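Local atomic coordinates of 2-hydroxyethylphosphonate dioxygenase (PDB entry 4YAR), a protein that uses non-heme iron and O2 to convert 2-hydroxyethylphosphonate to hydroxymethylphosphonate and formate in the biosynthesis of the antibiotic phosphinothricin tripeptide. Residues 72-77 against 385-390; 173-178 against 301-306. The protein carries 1 engineered substitution. One frame throughout, in Å; residues are numbered along the deposited sequence. Where two conformers were deposited one is given.

How the contacts relate
Both contacts sit partly buried at the margin of a beta sheet, and each joins parts of the chain far apart in sequence, but they build on different sheets. Contact 1 adds the short outermost strand 73-76 to strand 385-388 in the seven-stranded antiparallel sheet, through a full ladder of backbone bonds. Contact 2 lies in the other sheet, whose outermost strand 173-176 meets the loop 301-306 at a single bridge, helped by a threonine hydroxyl and an aromatic pair. The centres of contact 1 and contact 2 are about 26 Å apart and the two do not touch. Contact 2 belongs to the active-site half, with a substrate-site position in its strand; contact 1 carries a cadmium ion on a histidine.

Contact 1: 72-77 against 385-390; sequences TVVHKS and SAWTGP. With CD (cadmium ion), chain D.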
# COMPACT_ATOMS: atom_id res chain seq x y z
N THR A 72 0.44 -3.28 17.59
CA THR A 72 -0.54 -2.23 17.43
C THR A 72 0.17 -0.95 16.98
O THR A 72 -0.23 -0.34 16.00
CB THR A 72 -1.29 -1.94 18.75
OG1 THR A 72 -0.32 -1.63 19.77
CG2 THR A 72 -2.04 -3.14 19.18
N VAL A 73 1.14 -0.50 17.74
CA VAL A 73 1.83 0.77 17.49
C VAL A 73 3.32 0.55 17.68
O VAL A 73 3.73 -0.14 18.61
CB VAL A 73 1.37 1.91 18.36
CG1 VAL A 73 2.29 3.17 18.24
CG2 VAL A 73 -0.04 2.27 17.99
N VAL A 74 4.11 1.12 16.76
CA VAL A 74 5.59 1.12 16.85
C VAL A 74 5.96 2.59 16.75
O VAL A 74 5.32 3.33 15.97
CB VAL A 74 6.20 0.37 15.65
CG1 VAL A 74 7.70 0.57 15.63
CG2 VAL A 74 5.81 -1.11 15.77
N HIS A 75 6.93 3.05 17.53
CA HIS A 75 7.34 4.47 17.50
C HIS A 75 8.87 4.61 17.56
O HIS A 75 9.59 3.64 17.91
CB HIS A 75 6.65 5.25 18.60
CG HIS A 75 6.79 4.62 19.94
ND1 HIS A 75 7.96 4.70 20.67
CD2 HIS A 75 5.92 3.89 20.67
CE1 HIS A 75 7.81 4.03 21.80
NE2 HIS A 75 6.59 3.51 21.81
N LYS A 76 9.38 5.75 17.12
CA LYS A 76 10.80 5.99 16.93
C LYS A 76 11.08 7.42 17.23
O LYS A 76 10.43 8.32 16.68
CB LYS A 76 11.22 5.69 15.47
CG LYS A 76 12.72 5.74 15.25
CD LYS A 76 13.05 5.15 13.90
CE LYS A 76 14.53 5.08 13.64
NZ LYS A 76 14.76 4.25 12.44
N SER A 77 12.03 7.69 18.12
CA SER A 77 12.15 9.06 18.63
C SER A 77 12.95 9.86 17.59
O SER A 77 13.50 9.30 16.70
CB SER A 77 12.88 9.08 19.96
OG SER A 77 14.24 8.70 19.71
N SER A 385 8.39 9.64 14.96
CA SER A 385 7.41 9.01 14.07
C SER A 385 6.76 7.82 14.73
O SER A 385 7.29 7.28 15.74
CB SER A 385 8.12 8.56 12.79
OG SER A 385 9.20 7.70 13.08
N ALA A 386 5.65 7.39 14.14
CA ALA A 386 4.97 6.20 14.54
C ALA A 386 4.32 5.43 13.39
O ALA A 386 4.11 5.98 12.29
CB ALA A 386 3.95 6.56 15.56
N TRP A 387 3.95 4.18 13.69
CA TRP A 387 3.20 3.30 12.77
C TRP A 387 2.00 2.80 13.48
O TRP A 387 2.14 2.44 14.62
CB TRP A 387 4.06 2.16 12.33
CG TRP A 387 3.37 1.09 11.61
CD1 TRP A 387 3.18 1.02 10.26
CD2 TRP A 387 2.77 -0.09 12.15
NE1 TRP A 387 2.51 -0.09 9.94
CE2 TRP A 387 2.24 -0.80 11.07
CE3 TRP A 387 2.61 -0.61 13.44
CZ2 TRP A 387 1.59 -2.04 11.25
CZ3 TRP A 387 1.93 -1.81 13.60
CH2 TRP A 387 1.47 -2.50 12.50
N THR A 388 0.84 2.77 12.84
CA THR A 388 -0.35 2.14 13.46
C THR A 388 -0.81 0.98 12.58
O THR A 388 -0.85 1.18 11.37
CB THR A 388 -1.46 3.13 13.70
OG1 THR A 388 -1.93 3.70 12.51
CG2 THR A 388 -0.96 4.34 14.61
N GLY A 389 -1.13 -0.19 13.18
CA GLY A 389 -1.70 -1.32 12.46
C GLY A 389 -3.13 -0.98 12.00
O GLY A 389 -3.72 0.02 12.44
N PRO A 390 -3.70 -1.79 11.12
CA PRO A 390 -5.08 -1.58 10.65
C PRO A 390 -6.05 -1.64 11.84
O PRO A 390 -5.90 -2.49 12.71
CB PRO A 390 -5.31 -2.76 9.72
CG PRO A 390 -3.93 -3.12 9.25
CD PRO A 390 -3.07 -2.96 10.45
CD CD D . 6.63 1.82 23.66
O HOH W 1 11.38 8.92 13.90
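Val74 and Trp387 grip each other twice through the backbone: Trp387 N gives a hydrogen bond of 2.8 Å to Val74 O, and Val74 N returns one of 3.2 Å to Trp387 O. Beside this pair Val74 CG2 lies 4.0 Å from Trp387 CE3, the two side chains crossing at a slant. With CG anti to the backbone N (chi1 169°), the indole reaches along its strand toward Thr72, whose O is 3.5 Å from Trp387 CZ3 while accepting Gly389 N at 3.0 Å. Lys76 and Ser385 form the second hydrogen-bonded pair. These pairs add strand 73-76 as the outermost strand, within the chain, of an antiparallel sheet, with His75-Ala386 and Val73-Thr388 as non-hydrogen-bonded pairs whose side chains share one face, where Trp369 touches Val73 and His75 and Leu367 touches Ala386. His75 CB stays near Ala386, but its ring leads away and binds a cadmium ion at its edge through NE2, 2.5 Å away and in the ring plane. Further out, a water donates to Lys76 O and accepts from Ser385 OG at 2.6 Å; Ser385 OG also takes Ala102 N. Lys76 NZ reaches Thr100 O, while Glu355 holds Trp387 NE1 and His357 meets the indole edge-to-face.

Contact 2: 173-178 against 301-306; sequences SYVHPS and GKTWTT. Engineered in segment 173-178: His176 (natural residue Glu).
Thr303 OG1 stands between its own backbone N and carbonyl carbon (chi1 57°), a position from which it faces Val175, and the Trp304 side chain, with CG anti to the backbone N (chi1 -166°), brings its six-membered ring back toward Tyr174. The hydroxyl receives a weak hydrogen bond from Val175 N at 3.3 Å, and the Thr303 methyl CG2 and CB lie against Val175 CB. Trp304 CE3 touches Tyr174 CB at 3.6 Å, while CZ3 sits over one face of the phenol ring; the two ring planes meet obliquely at 34°. Next to the aromatic pair, at the Ser173 end, the backbones pair once: Ser173 N bonds Thr305 O at 2.8 Å in a nearly straight N-H...O, and Thr305 N returns a bond of 2.8 Å to Ser173 O. This isolated antiparallel bridge attaches the loop before helix 307-312 to the outermost strand of the six-stranded sheet; on its other side strand 173-176 pairs with strand 133-140. The loop is braced internally by Thr305 OG1, which donates to Thr303 O at 3.0 Å. Ser173 OG is held by Ala326 N and packs on Thr305 CB. Trp304 is also in cation-pi contact with Arg157. The Tyr174 hydroxyl is hydrogen-bonded to Trp147 NE1 and Tyr184 OH, and the Tyr174 side chain runs about 5 Å from that of His182, a ligand of the iron site that holds cadmium here. His176, an engineered replacement for glutamate at a substrate-binding position, starts off away from the loop and does not touch it.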
# COMPACT_ATOMS: atom_id res chain seq x y z
N SER A 173 3.58 18.25 -3.33
CA SER A 173 3.68 16.81 -3.31
C SER A 173 3.28 16.24 -4.63
O SER A 173 2.57 16.89 -5.38
CB SER A 173 2.82 16.19 -2.18
OG SER A 173 1.47 16.61 -2.31
N TYR A 174 3.73 15.04 -4.92
CA TYR A 174 3.29 14.32 -6.08
C TYR A 174 3.43 12.80 -5.91
O TYR A 174 4.20 12.30 -5.05
CB TYR A 174 4.04 14.78 -7.34
CG TYR A 174 5.44 14.20 -7.47
CD1 TYR A 174 6.49 14.57 -6.63
CD2 TYR A 174 5.71 13.27 -8.49
CE1 TYR A 174 7.74 14.01 -6.77
CE2 TYR A 174 6.96 12.73 -8.64
CZ TYR A 174 7.99 13.10 -7.80
OH TYR A 174 9.21 12.48 -7.99
N VAL A 175 2.78 12.09 -6.82
CA VAL A 175 2.87 10.65 -6.86
C VAL A 175 3.74 10.28 -8.02
O VAL A 175 3.45 10.62 -9.18
CB VAL A 175 1.55 9.96 -7.05
CG1 VAL A 175 1.83 8.45 -7.16
CG2 VAL A 175 0.66 10.28 -5.88
N HIS A 176 4.73 9.47 -7.66
CA HIS A 176 5.74 8.99 -8.54
C HIS A 176 5.17 7.70 -9.12
O HIS A 176 4.62 6.82 -8.40
CB HIS A 176 7.07 8.81 -7.77
CG HIS A 176 8.22 8.40 -8.62
ND1 HIS A 176 8.58 9.07 -9.76
CD2 HIS A 176 9.08 7.36 -8.49
CE1 HIS A 176 9.62 8.46 -10.31
NE2 HIS A 176 9.96 7.45 -9.54
N PRO A 177 5.23 7.59 -10.44
CA PRO A 177 4.73 6.35 -10.95
C PRO A 177 5.72 5.19 -10.75
O PRO A 177 6.91 5.42 -10.60
CB PRO A 177 4.54 6.64 -12.44
CG PRO A 177 5.46 7.76 -12.78
CD PRO A 177 5.71 8.51 -11.51
N SER A 178 5.20 3.98 -10.72
CA SER A 178 6.00 2.76 -10.68
C SER A 178 7.08 2.76 -11.78
O SER A 178 6.83 3.17 -12.88
CB SER A 178 5.06 1.58 -10.86
OG SER A 178 5.72 0.50 -11.46
N GLY A 301 2.37 15.53 -14.06
CA GLY A 301 1.35 16.58 -14.12
C GLY A 301 -0.01 16.24 -13.53
O GLY A 301 -0.59 17.07 -12.83
N LYS A 302 -0.53 15.03 -13.75
CA LYS A 302 -1.88 14.70 -13.32
C LYS A 302 -1.95 14.65 -11.81
O LYS A 302 -2.93 15.05 -11.26
CB LYS A 302 -2.41 13.37 -13.91
CG LYS A 302 -3.95 13.21 -14.03
CD LYS A 302 -4.33 11.71 -14.13
CE LYS A 302 -5.79 11.33 -14.52
NZ LYS A 302 -6.02 9.86 -14.90
N THR A 303 -0.94 14.13 -11.12
CA THR A 303 -1.15 13.97 -9.67
C THR A 303 -0.56 15.15 -8.89
O THR A 303 -0.86 15.36 -7.66
CB THR A 303 -0.50 12.70 -9.15
OG1 THR A 303 0.90 12.75 -9.46
CG2 THR A 303 -1.07 11.53 -9.80
N TRP A 304 0.32 15.86 -9.54
CA TRP A 304 1.02 16.98 -8.91
C TRP A 304 0.09 17.83 -8.03
O TRP A 304 -0.94 18.32 -8.50
CB TRP A 304 1.57 17.87 -9.96
CG TRP A 304 2.61 18.89 -9.49
CD1 TRP A 304 2.39 20.18 -9.09
CD2 TRP A 304 4.00 18.66 -9.37
NE1 TRP A 304 3.60 20.78 -8.78
CE2 TRP A 304 4.60 19.85 -8.91
CE3 TRP A 304 4.83 17.53 -9.60
CZ2 TRP A 304 5.97 19.97 -8.72
CZ3 TRP A 304 6.18 17.66 -9.39
CH2 TRP A 304 6.74 18.87 -8.96
N THR A 305 0.49 18.08 -6.80
CA THR A 305 -0.34 18.86 -5.87
C THR A 305 0.52 20.00 -5.27
O THR A 305 1.55 19.75 -4.63
CB THR A 305 -0.88 18.00 -4.76
OG1 THR A 305 -1.71 16.99 -5.33
CG2 THR A 305 -1.68 18.75 -3.73
N THR A 306 0.09 21.23 -5.54
CA THR A 306 0.87 22.40 -5.11
C THR A 306 0.51 22.75 -3.67
O THR A 306 -0.47 22.29 -3.13
CB THR A 306 0.57 23.65 -5.96
OG1 THR A 306 -0.81 24.01 -5.82
CG2 THR A 306 0.88 23.42 -7.39